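Local coordinates for protein carbon monoxide dehydrogenase (Thermococcus sp. AM4, PDB 6T7J) that catalyses the oxidation of carbon monoxide to carbon dioxide, probably passing the electrons through its iron-sulfur clusters to a ferredoxin, at residues Asp350-Cys354 with Tyr355-Val359; His37-Leu40 with Glu41-Gln45; Ala385-Ile388 with Val389-Ile393; Glu394-Pro397 with Asn398-Arg401. All blocks are in the same frame, centred on the assembly; numbering follows the deposited sequence.

Contact 1 (Asp350-Cys354 with Tyr355-Val359); sequences DVAQC and YHTKV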
loop_
_atom_site.group_PDB
_atom_site.type_symbol
_atom_site.label_atom_id
_atom_site.label_comp_id
_atom_site.label_asym_id
_atom_site.label_seq_id
_atom_site.Cartn_x
_atom_site.Cartn_y
_atom_site.Cartn_z
ATOM N N ASP A 350 12.227 -17.704 17.608
ATOM C CA ASP A 350 11.854 -18.967 18.240
ATOM C C ASP A 350 13.008 -19.955 18.226
ATOM O O ASP A 350 13.460 -20.422 19.277
ATOM C CB ASP A 350 10.646 -19.566 17.532
ATOM C CG ASP A 350 9.373 -18.923 17.950
ATOM O OD1 ASP A 350 9.097 -18.776 19.155
ATOM O OD2 ASP A 350 8.647 -18.528 17.047
ATOM N N VAL A 351 13.515 -20.259 17.027
ATOM C CA VAL A 351 14.635 -21.186 16.887
ATOM C C VAL A 351 15.806 -20.737 17.753
ATOM O O VAL A 351 16.390 -21.529 18.505
ATOM C CB VAL A 351 15.038 -21.311 15.408
ATOM C CG1 VAL A 351 16.236 -22.230 15.251
ATOM C CG2 VAL A 351 13.863 -21.811 14.585
ATOM N N ALA A 352 16.139 -19.443 17.692
ATOM C CA ALA A 352 17.295 -18.952 18.433
ATOM C C ALA A 352 17.115 -19.099 19.935
ATOM O O ALA A 352 18.110 -19.147 20.665
ATOM C CB ALA A 352 17.575 -17.489 18.087
ATOM N N GLN A 353 15.872 -19.180 20.412
ATOM C CA GLN A 353 15.647 -19.328 21.841
ATOM C C GLN A 353 15.921 -20.740 22.337
ATOM O O GLN A 353 15.963 -20.952 23.554
ATOM C CB GLN A 353 14.219 -18.907 22.195
ATOM C CG GLN A 353 14.119 -17.448 22.618
ATOM C CD GLN A 353 12.704 -16.909 22.556
ATOM O OE1 GLN A 353 11.825 -17.504 21.934
ATOM N NE2 GLN A 353 12.477 -15.772 23.205
ATOM N N CYS A 354 16.115 -21.703 21.440
ATOM C CA CYS A 354 16.534 -23.036 21.850
ATOM C C CYS A 354 18.049 -23.195 21.819
ATOM O O CYS A 354 18.551 -24.304 22.030
ATOM C CB CYS A 354 15.863 -24.095 20.972
ATOM S SG CYS A 354 14.097 -24.304 21.303
ATOM N N TYR A 355 18.777 -22.116 21.559
ATOM C CA TYR A 355 20.233 -22.111 21.634
ATOM C C TYR A 355 20.648 -20.888 22.449
ATOM O O TYR A 355 19.858 -20.299 23.199
ATOM C CB TYR A 355 20.863 -22.103 20.235
ATOM C CG TYR A 355 20.479 -23.271 19.359
ATOM C CD1 TYR A 355 19.307 -23.249 18.612
ATOM C CD2 TYR A 355 21.295 -24.392 19.266
ATOM C CE1 TYR A 355 18.956 -24.316 17.805
ATOM C CE2 TYR A 355 20.952 -25.462 18.463
ATOM C CZ TYR A 355 19.782 -25.419 17.736
ATOM O OH TYR A 355 19.438 -26.483 16.935
ATOM N N HIS A 356 21.909 -20.493 22.306
ATOM C CA HIS A 356 22.412 -19.245 22.860
ATOM C C HIS A 356 22.285 -18.080 21.889
ATOM O O HIS A 356 22.482 -16.931 22.298
ATOM C CB HIS A 356 23.883 -19.403 23.262
ATOM C CG HIS A 356 24.808 -19.603 22.100
ATOM N ND1 HIS A 356 24.460 -20.340 20.988
ATOM C CD2 HIS A 356 26.069 -19.162 21.877
ATOM C CE1 HIS A 356 25.465 -20.345 20.131
ATOM N NE2 HIS A 356 26.454 -19.637 20.648
ATOM N N THR A 357 21.945 -18.358 20.631
ATOM C CA THR A 357 22.004 -17.365 19.566
ATOM C C THR A 357 21.172 -16.133 19.895
ATOM O O THR A 357 20.040 -16.235 20.375
ATOM C CB THR A 357 21.512 -17.986 18.256
ATOM O OG1 THR A 357 22.353 -19.093 17.906
ATOM C CG2 THR A 357 21.524 -16.960 17.131
ATOM N N LYS A 358 21.745 -14.961 19.628
ATOM C CA LYS A 358 21.064 -13.688 19.812
ATOM C C LYS A 358 20.632 -13.128 18.459
ATOM O O LYS A 358 21.453 -12.976 17.548
ATOM C CB LYS A 358 21.964 -12.687 20.537
ATOM C CG LYS A 358 22.267 -13.065 21.977
ATOM C CD LYS A 358 23.679 -12.669 22.367
ATOM C CE LYS A 358 23.876 -12.751 23.873
ATOM N NZ LYS A 358 23.014 -11.779 24.603
ATOM N N VAL A 359 19.340 -12.831 18.343
ATOM C CA VAL A 359 18.774 -12.201 17.155
ATOM C C VAL A 359 18.762 -10.692 17.404
ATOM O O VAL A 359 17.947 -10.193 18.176
ATOM C CB VAL A 359 17.359 -12.724 16.867
ATOM C CG1 VAL A 359 16.684 -11.895 15.776
ATOM C CG2 VAL A 359 17.401 -14.198 16.483
HETATM O O HOH W 1 19.453 -17.127 22.652
#

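Contact 2 (His37-Leu40 with Glu41-Gln45); sequences HRLL and EQQPQ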
loop_
_atom_site.group_PDB
_atom_site.type_symbol
_atom_site.label_atom_id
_atom_site.label_comp_id
_atom_site.label_asym_id
_atom_site.label_seq_id
_atom_site.Cartn_x
_atom_site.Cartn_y
_atom_site.Cartn_z
ATOM N N HIS A 37 8.042 -27.650 8.153
ATOM C CA HIS A 37 7.067 -28.227 9.075
ATOM C C HIS A 37 5.806 -27.375 9.150
ATOM O O HIS A 37 4.687 -27.902 9.153
ATOM C CB HIS A 37 7.685 -28.384 10.465
ATOM C CG HIS A 37 8.944 -29.193 10.482
ATOM N ND1 HIS A 37 10.198 -28.622 10.432
ATOM C CD2 HIS A 37 9.144 -30.531 10.543
ATOM C CE1 HIS A 37 11.115 -29.573 10.461
ATOM N NE2 HIS A 37 10.501 -30.740 10.526
ATOM N N ARG A 38 5.964 -26.051 9.203
ATOM C CA ARG A 38 4.798 -25.183 9.297
ATOM C C ARG A 38 4.030 -25.133 7.981
ATOM O O ARG A 38 2.796 -25.031 7.990
ATOM C CB ARG A 38 5.229 -23.788 9.748
ATOM C CG ARG A 38 5.839 -23.781 11.149
ATOM C CD ARG A 38 6.107 -22.374 11.650
ATOM N NE ARG A 38 7.113 -21.697 10.839
ATOM C CZ ARG A 38 8.418 -21.722 11.089
ATOM N NH1 ARG A 38 8.883 -22.390 12.136
ATOM N NH2 ARG A 38 9.259 -21.080 10.290
ATOM N N LEU A 39 4.730 -25.222 6.846
ATOM C CA LEU A 39 4.043 -25.400 5.571
ATOM C C LEU A 39 3.183 -26.656 5.587
ATOM O O LEU A 39 2.031 -26.635 5.138
ATOM C CB LEU A 39 5.051 -25.466 4.425
ATOM C CG LEU A 39 4.457 -25.907 3.084
ATOM C CD1 LEU A 39 3.499 -24.847 2.554
ATOM C CD2 LEU A 39 5.550 -26.209 2.066
ATOM N N LEU A 40 3.730 -27.763 6.100
ATOM C CA LEU A 40 2.941 -28.985 6.229
ATOM C C LEU A 40 1.744 -28.773 7.148
ATOM O O LEU A 40 0.655 -29.301 6.898
ATOM C CB LEU A 40 3.819 -30.127 6.748
ATOM C CG LEU A 40 4.866 -30.683 5.780
ATOM C CD1 LEU A 40 5.636 -31.828 6.424
ATOM C CD2 LEU A 40 4.211 -31.130 4.485
ATOM N N GLU A 41 1.931 -28.002 8.221
ATOM C CA GLU A 41 0.823 -27.715 9.128
ATOM C C GLU A 41 -0.255 -26.870 8.457
ATOM O O GLU A 41 -1.423 -26.925 8.860
ATOM C CB GLU A 41 1.337 -27.011 10.384
ATOM C CG GLU A 41 2.174 -27.892 11.294
ATOM C CD GLU A 41 2.180 -27.404 12.728
ATOM O OE1 GLU A 41 1.273 -26.629 13.096
ATOM O OE2 GLU A 41 3.091 -27.795 13.487
ATOM N N GLN A 42 0.111 -26.081 7.447
ATOM C CA GLN A 42 -0.866 -25.243 6.761
ATOM C C GLN A 42 -1.710 -26.012 5.752
ATOM O O GLN A 42 -2.757 -25.507 5.331
ATOM C CB GLN A 42 -0.166 -24.082 6.047
ATOM C CG GLN A 42 0.369 -23.007 6.978
ATOM C CD GLN A 42 -0.730 -22.296 7.746
ATOM O OE1 GLN A 42 -1.856 -22.163 7.264
ATOM N NE2 GLN A 42 -0.406 -21.834 8.949
ATOM N N GLN A 43 -1.291 -27.215 5.362
ATOM C CA GLN A 43 -1.975 -27.854 4.243
ATOM C C GLN A 43 -3.154 -28.694 4.729
ATOM O O GLN A 43 -3.072 -29.331 5.784
ATOM C CB GLN A 43 -1.008 -28.733 3.456
ATOM C CG GLN A 43 -0.157 -27.959 2.465
ATOM C CD GLN A 43 1.198 -28.592 2.241
ATOM O OE1 GLN A 43 1.631 -29.447 3.015
ATOM N NE2 GLN A 43 1.879 -28.177 1.177
ATOM N N PRO A 44 -4.266 -28.726 3.973
ATOM C CA PRO A 44 -4.428 -28.044 2.683
ATOM C C PRO A 44 -4.645 -26.536 2.805
ATOM O O PRO A 44 -5.476 -26.086 3.596
ATOM C CB PRO A 44 -5.665 -28.719 2.088
ATOM C CG PRO A 44 -6.461 -29.131 3.270
ATOM C CD PRO A 44 -5.462 -29.508 4.334
ATOM N N GLN A 45 -3.891 -25.766 2.028
ATOM C CA GLN A 45 -4.051 -24.320 2.018
ATOM C C GLN A 45 -5.286 -23.931 1.215
ATOM O O GLN A 45 -5.669 -24.609 0.255
ATOM C CB GLN A 45 -2.802 -23.647 1.448
ATOM C CG GLN A 45 -1.628 -23.651 2.413
ATOM C CD GLN A 45 -0.351 -23.121 1.793
ATOM O OE1 GLN A 45 -0.135 -23.244 0.588
ATOM N NE2 GLN A 45 0.506 -22.529 2.617
#

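Contact 3 (Ala385-Ile388 with Val389-Ile393); sequences AKEI and VRIAI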
loop_
_atom_site.group_PDB
_atom_site.type_symbol
_atom_site.label_atom_id
_atom_site.label_comp_id
_atom_site.label_asym_id
_atom_site.label_seq_id
_atom_site.Cartn_x
_atom_site.Cartn_y
_atom_site.Cartn_z
ATOM N N ALA A 385 28.427 -0.796 15.618
ATOM C CA ALA A 385 28.970 -2.037 15.073
ATOM C C ALA A 385 29.926 -2.703 16.057
ATOM O O ALA A 385 29.892 -3.929 16.235
ATOM C CB ALA A 385 29.667 -1.761 13.742
ATOM N N LYS A 386 30.789 -1.910 16.701
ATOM C CA LYS A 386 31.678 -2.442 17.730
ATOM C C LYS A 386 30.882 -3.085 18.856
ATOM O O LYS A 386 31.192 -4.198 19.294
ATOM C CB LYS A 386 32.566 -1.327 18.282
ATOM C CG LYS A 386 33.808 -1.024 17.468
ATOM C CD LYS A 386 34.727 -0.094 18.247
ATOM C CE LYS A 386 35.965 0.283 17.453
ATOM N NZ LYS A 386 37.001 0.887 18.336
ATOM N N GLU A 387 29.851 -2.389 19.338
ATOM C CA GLU A 387 29.021 -2.926 20.414
ATOM C C GLU A 387 28.385 -4.256 20.017
ATOM O O GLU A 387 28.377 -5.214 20.802
ATOM C CB GLU A 387 27.958 -1.893 20.787
ATOM C CG GLU A 387 26.892 -2.359 21.751
ATOM C CD GLU A 387 25.735 -1.376 21.830
ATOM O OE1 GLU A 387 25.727 -0.404 21.043
ATOM O OE2 GLU A 387 24.836 -1.573 22.676
ATOM N N ILE A 388 27.870 -4.337 18.788
ATOM C CA ILE A 388 27.194 -5.549 18.330
ATOM C C ILE A 388 28.177 -6.715 18.240
ATOM O O ILE A 388 27.911 -7.823 18.737
ATOM C CB ILE A 388 26.504 -5.280 16.981
ATOM C CG1 ILE A 388 25.239 -4.443 17.183
ATOM C CG2 ILE A 388 26.195 -6.579 16.265
ATOM C CD1 ILE A 388 24.754 -3.754 15.926
ATOM N N VAL A 389 29.326 -6.485 17.594
ATOM C CA VAL A 389 30.329 -7.540 17.473
ATOM C C VAL A 389 30.814 -7.971 18.851
ATOM O O VAL A 389 31.085 -9.156 19.088
ATOM C CB VAL A 389 31.493 -7.074 16.578
ATOM C CG1 VAL A 389 32.550 -8.158 16.476
ATOM C CG2 VAL A 389 30.985 -6.704 15.194
ATOM N N ARG A 390 30.913 -7.022 19.787
ATOM C CA ARG A 390 31.325 -7.363 21.144
ATOM C C ARG A 390 30.301 -8.262 21.817
ATOM O O ARG A 390 30.666 -9.209 22.518
ATOM C CB ARG A 390 31.541 -6.093 21.966
ATOM C CG ARG A 390 32.920 -5.492 21.800
ATOM C CD ARG A 390 33.253 -4.496 22.890
ATOM N NE ARG A 390 34.236 -3.523 22.422
ATOM C CZ ARG A 390 33.943 -2.271 22.090
ATOM N NH1 ARG A 390 34.900 -1.452 21.671
ATOM N NH2 ARG A 390 32.694 -1.833 22.181
ATOM N N ILE A 391 29.013 -7.974 21.623
ATOM C CA ILE A 391 27.980 -8.824 22.211
ATOM C C ILE A 391 28.080 -10.241 21.659
ATOM O O ILE A 391 27.978 -11.227 22.404
ATOM C CB ILE A 391 26.588 -8.210 21.978
ATOM C CG1 ILE A 391 26.462 -6.904 22.766
ATOM C CG2 ILE A 391 25.497 -9.186 22.389
ATOM C CD1 ILE A 391 25.215 -6.127 22.468
ATOM N N ALA A 392 28.312 -10.369 20.351
ATOM C CA ALA A 392 28.482 -11.701 19.766
ATOM C C ALA A 392 29.693 -12.423 20.362
ATOM O O ALA A 392 29.613 -13.601 20.754
ATOM C CB ALA A 392 28.612 -11.590 18.247
ATOM N N ILE A 393 30.829 -11.726 20.439
ATOM C CA ILE A 393 32.054 -12.330 20.954
ATOM C C ILE A 393 31.877 -12.748 22.408
ATOM O O ILE A 393 32.391 -13.787 22.841
ATOM C CB ILE A 393 33.233 -11.357 20.781
ATOM C CG1 ILE A 393 33.618 -11.251 19.305
ATOM C CG2 ILE A 393 34.422 -11.788 21.623
ATOM C CD1 ILE A 393 34.533 -10.100 19.008
#

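Contact 4 (Glu394-Pro397 with Asn398-Arg401); sequences ENYP and NRPR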
loop_
_atom_site.group_PDB
_atom_site.type_symbol
_atom_site.label_atom_id
_atom_site.label_comp_id
_atom_site.label_asym_id
_atom_site.label_seq_id
_atom_site.Cartn_x
_atom_site.Cartn_y
_atom_site.Cartn_z
ATOM N N GLU A 394 31.140 -11.951 23.181
ATOM C CA GLU A 394 30.911 -12.283 24.582
ATOM C C GLU A 394 29.918 -13.425 24.730
ATOM O O GLU A 394 29.938 -14.131 25.745
ATOM C CB GLU A 394 30.427 -11.047 25.336
ATOM C CG GLU A 394 31.483 -9.964 25.472
ATOM C CD GLU A 394 30.895 -8.570 25.508
ATOM O OE1 GLU A 394 31.679 -7.596 25.519
ATOM O OE2 GLU A 394 29.652 -8.446 25.523
ATOM N N ASN A 395 29.039 -13.619 23.744
ATOM C CA ASN A 395 28.162 -14.782 23.767
ATOM C C ASN A 395 28.868 -16.061 23.333
ATOM O O ASN A 395 28.357 -17.152 23.607
ATOM C CB ASN A 395 26.940 -14.552 22.877
ATOM C CG ASN A 395 25.831 -15.551 23.146
ATOM O OD1 ASN A 395 25.649 -16.004 24.278
ATOM N ND2 ASN A 395 25.087 -15.905 22.105
ATOM N N TYR A 396 30.006 -15.945 22.647
ATOM C CA TYR A 396 30.751 -17.136 22.227
ATOM C C TYR A 396 30.929 -18.208 23.305
ATOM O O TYR A 396 30.758 -19.395 22.977
ATOM C CB TYR A 396 32.123 -16.733 21.669
ATOM C CG TYR A 396 32.974 -17.911 21.233
ATOM C CD1 TYR A 396 32.735 -18.555 20.025
ATOM C CD2 TYR A 396 34.017 -18.377 22.028
ATOM C CE1 TYR A 396 33.509 -19.631 19.619
ATOM C CE2 TYR A 396 34.796 -19.455 21.630
ATOM C CZ TYR A 396 34.537 -20.074 20.424
ATOM O OH TYR A 396 35.307 -21.142 20.021
ATOM N N PRO A 397 31.275 -17.898 24.561
ATOM C CA PRO A 397 31.429 -18.976 25.557
ATOM C C PRO A 397 30.165 -19.782 25.815
ATOM O O PRO A 397 30.256 -20.870 26.399
ATOM C CB PRO A 397 31.872 -18.227 26.821
ATOM C CG PRO A 397 32.525 -17.002 26.317
ATOM C CD PRO A 397 31.751 -16.607 25.093
ATOM N N ASN A 398 28.996 -19.298 25.404
ATOM C CA ASN A 398 27.738 -19.979 25.671
ATOM C C ASN A 398 27.348 -20.965 24.578
ATOM O O ASN A 398 26.253 -21.532 24.638
ATOM C CB ASN A 398 26.616 -18.957 25.862
ATOM C CG ASN A 398 26.830 -18.084 27.078
ATOM O OD1 ASN A 398 27.203 -18.570 28.146
ATOM N ND2 ASN A 398 26.598 -16.784 26.923
ATOM N N ARG A 399 28.206 -21.182 23.591
ATOM C CA ARG A 399 27.869 -22.079 22.491
ATOM C C ARG A 399 27.781 -23.516 22.986
ATOM O O ARG A 399 28.794 -24.070 23.434
ATOM C CB ARG A 399 28.905 -21.976 21.376
ATOM C CG ARG A 399 28.767 -23.065 20.325
ATOM C CD ARG A 399 29.974 -23.111 19.410
ATOM N NE ARG A 399 30.136 -21.870 18.662
ATOM C CZ ARG A 399 30.828 -21.765 17.533
ATOM N NH1 ARG A 399 30.921 -20.594 16.919
ATOM N NH2 ARG A 399 31.426 -22.831 17.018
ATOM N N PRO A 400 26.612 -24.157 22.924
ATOM C CA PRO A 400 26.529 -25.570 23.315
ATOM C C PRO A 400 27.271 -26.458 22.331
ATOM O O PRO A 400 26.684 -26.938 21.355
ATOM C CB PRO A 400 25.022 -25.850 23.309
ATOM C CG PRO A 400 24.471 -24.873 22.319
ATOM C CD PRO A 400 25.326 -23.641 22.421
ATOM N N ARG A 401 28.567 -26.670 22.575
ATOM C CA ARG A 401 29.384 -27.451 21.652
ATOM C C ARG A 401 28.896 -28.887 21.525
ATOM O O ARG A 401 29.189 -29.543 20.519
ATOM C CB ARG A 401 30.846 -27.429 22.100
ATOM C CG ARG A 401 31.492 -26.056 22.016
ATOM C CD ARG A 401 33.007 -26.160 21.896
ATOM N NE ARG A 401 33.616 -24.874 21.568
ATOM C CZ ARG A 401 33.863 -24.456 20.330
ATOM N NH1 ARG A 401 34.418 -23.270 20.128
ATOM N NH2 ARG A 401 33.556 -25.222 19.293
#

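Contact 1 (Asp350-Cys354 with Tyr355-Val359)
Ala-352 and Val-359 meet where helix 347-352 hands over to strand 358-361. This is the second half of a beta-alpha-beta crossover that starts at strand 336-339 in a parallel sheet. The tight part is centred on Ala-352. Its CB lies 3.7 Å from CG2 of Val-359 and 4.0 Å from CB of Thr-357, so the methyl packs against the start of the returning chain. Val-359 carries CG1 anti to its backbone N (chi1 170°), which leaves CG2 as the branch that touches the alanine. Thr-357 is buried here, and its OG1 bonds to Val-334 O. The chain reverses through a type I beta turn from Ala-352 to Tyr-355, closed by Tyr-355 N bonding to Ala-352 O at 3.2 Å. The looser side is the outside of this turn. Gln-353 is exposed, and its CB points away from residues 355-359. A water near the turn lies 3.1 Å from Ala-352 O and also approaches Thr-357 O. Tyr-355 covers another side of the helix end. Arg-403 makes a cation-pi contact with its ring, and Ile-330 of helix 325-330 packs on it. The ring lies beside the last helical turn, its CE1 at 4.3 Å from CG1 of Val-351. At its edge, in the ring plane, Val-351 O comes within 3.4 Å of Tyr-355 CD1.

Contact 2 (His37-Leu40 with Glu41-Gln45)
Leu-39 and Gln-43 cross just past one turn of helix. The extended Gln-43 chain runs back past Leu-39 O, its CD 3.6 Å from that oxygen. Its NE2 lies 3.9 Å from CG of Leu-39. Its OE1 lies 3.4 Å from CD2 of Leu-40, so the one amide spans both leucines. Leu-39 CD1 also meets NE2 of Gln-45 at 3.8 Å, with the two side chains at about a right angle. Leu-39 has CG anti to the backbone N (chi1 169°), which brings its methyl end round to these glutamines. The backbone marks the C-terminal end of helix 35-42. Glu-41 N bonds to His-37 O at 2.9 Å in the alpha-helical pattern. Gln-43 N bonds to Leu-40 O, three residues back, at 3.2 Å. A cis peptide bond before Pro-44 follows. Further out, Pro-454 packs on Leu-39, and Lys-455 bonds to OE1 of Gln-45. Arg-38 forms a salt bridge with Glu-326, and Glu-41 forms one with Lys-33. The second subunit receives the far ends of several side chains: Gln-42 OE1 accepts from Arg-64 N there, and Gln-45 NE2 donates to Met-60 O of the same neighbouring chain.

Contact 3 (Ala385-Ile388 with Val389-Ile393)
Residues 385-393 form regular alpha helix, in which Val-389 N bonds to Ala-385 O at 2.9 Å and the same spacing continues through Ala-392 N to Ile-388 O (3.0 Å) and Ile-393 N to Val-389 O. On the side toward helix 284-292, whose Phe-289 touches Arg-390, Lys-386 and Arg-390 run side by side and point the same way. CD of Lys-386 is 3.7 Å from NH1 of Arg-390, and CB of Lys-386 sits over one face of the guanidinium. Arg-390 has CG beside its backbone N (chi1 -85°), and its chain stays extended to NE, which lays it along the lysine. Both charges serve Glu-285: Lys-386 NZ forms a salt bridge with it, and Arg-390 NH1 makes a long, weak ion pair. With an alanine here in place of Arg-390, the lysine chain would probably lose its neighbour and Glu-285 its second, weaker partner. The helix is amphipathic and packs against the six-stranded parallel sheet, whose 3-2-1-4-5-6 order is that of a Rossmann-like fold. Val-389 and Ala-392 face Ile-264 of strand 261-268, while Ala-385 packs on helix 271-281. On another side of the helix, Glu-387 and Ile-391 also lie side by side. CG of Glu-387 meets CD1 of Ile-391 at 4.2 Å. CG1 of Ile-391 rests 3.2 Å from Glu-387 O, and Ile-374 packs on both residues.

Contact 4 (Glu394-Pro397 with Asn398-Arg401)
Asn-395 OD1 receives ND2 of Asn-398 at 2.9 Å, in a nearly straight bond of 172°. The donor lies in the carbonyl plane of Asn-395, and OD1 lies almost in the amide plane of Asn-398. The backbone adds a second tie, Asn-398 N to Asn-395 O at 2.9 Å. Asn-395 is buried, and CG anti to its backbone N (chi1 -165°) brings the amide within reach of Asn-398. Its ND2 donates to His-356 O and Glu-335 O, so both ends of the amide are used and its rotation is fixed. A leucine in place of Asn-395 would probably leave ND2 of Asn-398 and the carbonyls of His-356 and Glu-335 each short of a partner.

Tyr-396 has its CB directed away from the turn, and its ring end meets Arg-399. CE1 of Tyr-396 lies 3.8 Å above one face of the Arg-399 guanidinium, offset toward the rim. NH1 of Arg-399 comes near the edge of the ring, 3.9 Å from Tyr-396 CE1. Ring and guanidinium planes are 66° apart, so they do not stack flat. Arg-399 is held from outside by a salt bridge to Glu-335 and a bond to Lys-258 O. CD of Arg-399 in turn sits against the Arg-401 guanidinium, though the position of that group is doubtful. Arg-399 N to Tyr-396 O at 3.2 Å repeats the three-residue spacing. Helix 381-395 thus ends in a short 3-10 turn, and an inverse gamma turn centred on Pro-400 leads the chain away.

In the fold
Contacts 3 and 4 are consecutive along the chain: residues 385-393 are the body of helix 381-395, and residues 394-401 are its last residues and the loop that follows. Contact 1 lies beside both, its centre about 12 Å from that of contact 4 and about 17 Å from that of contact 3. CD of Lys-358 packs 3.9 Å from CG2 of Ile-391. Contact 2 does not touch contact 1: centres about 23 Å apart, nearest atoms about 6 Å. The side chain of Gln-42 is about 8 Å from a bound two-iron cluster, and that of Arg-38 about 13 Å from the broken four-iron cluster, the nickel-free form of active-site cluster C.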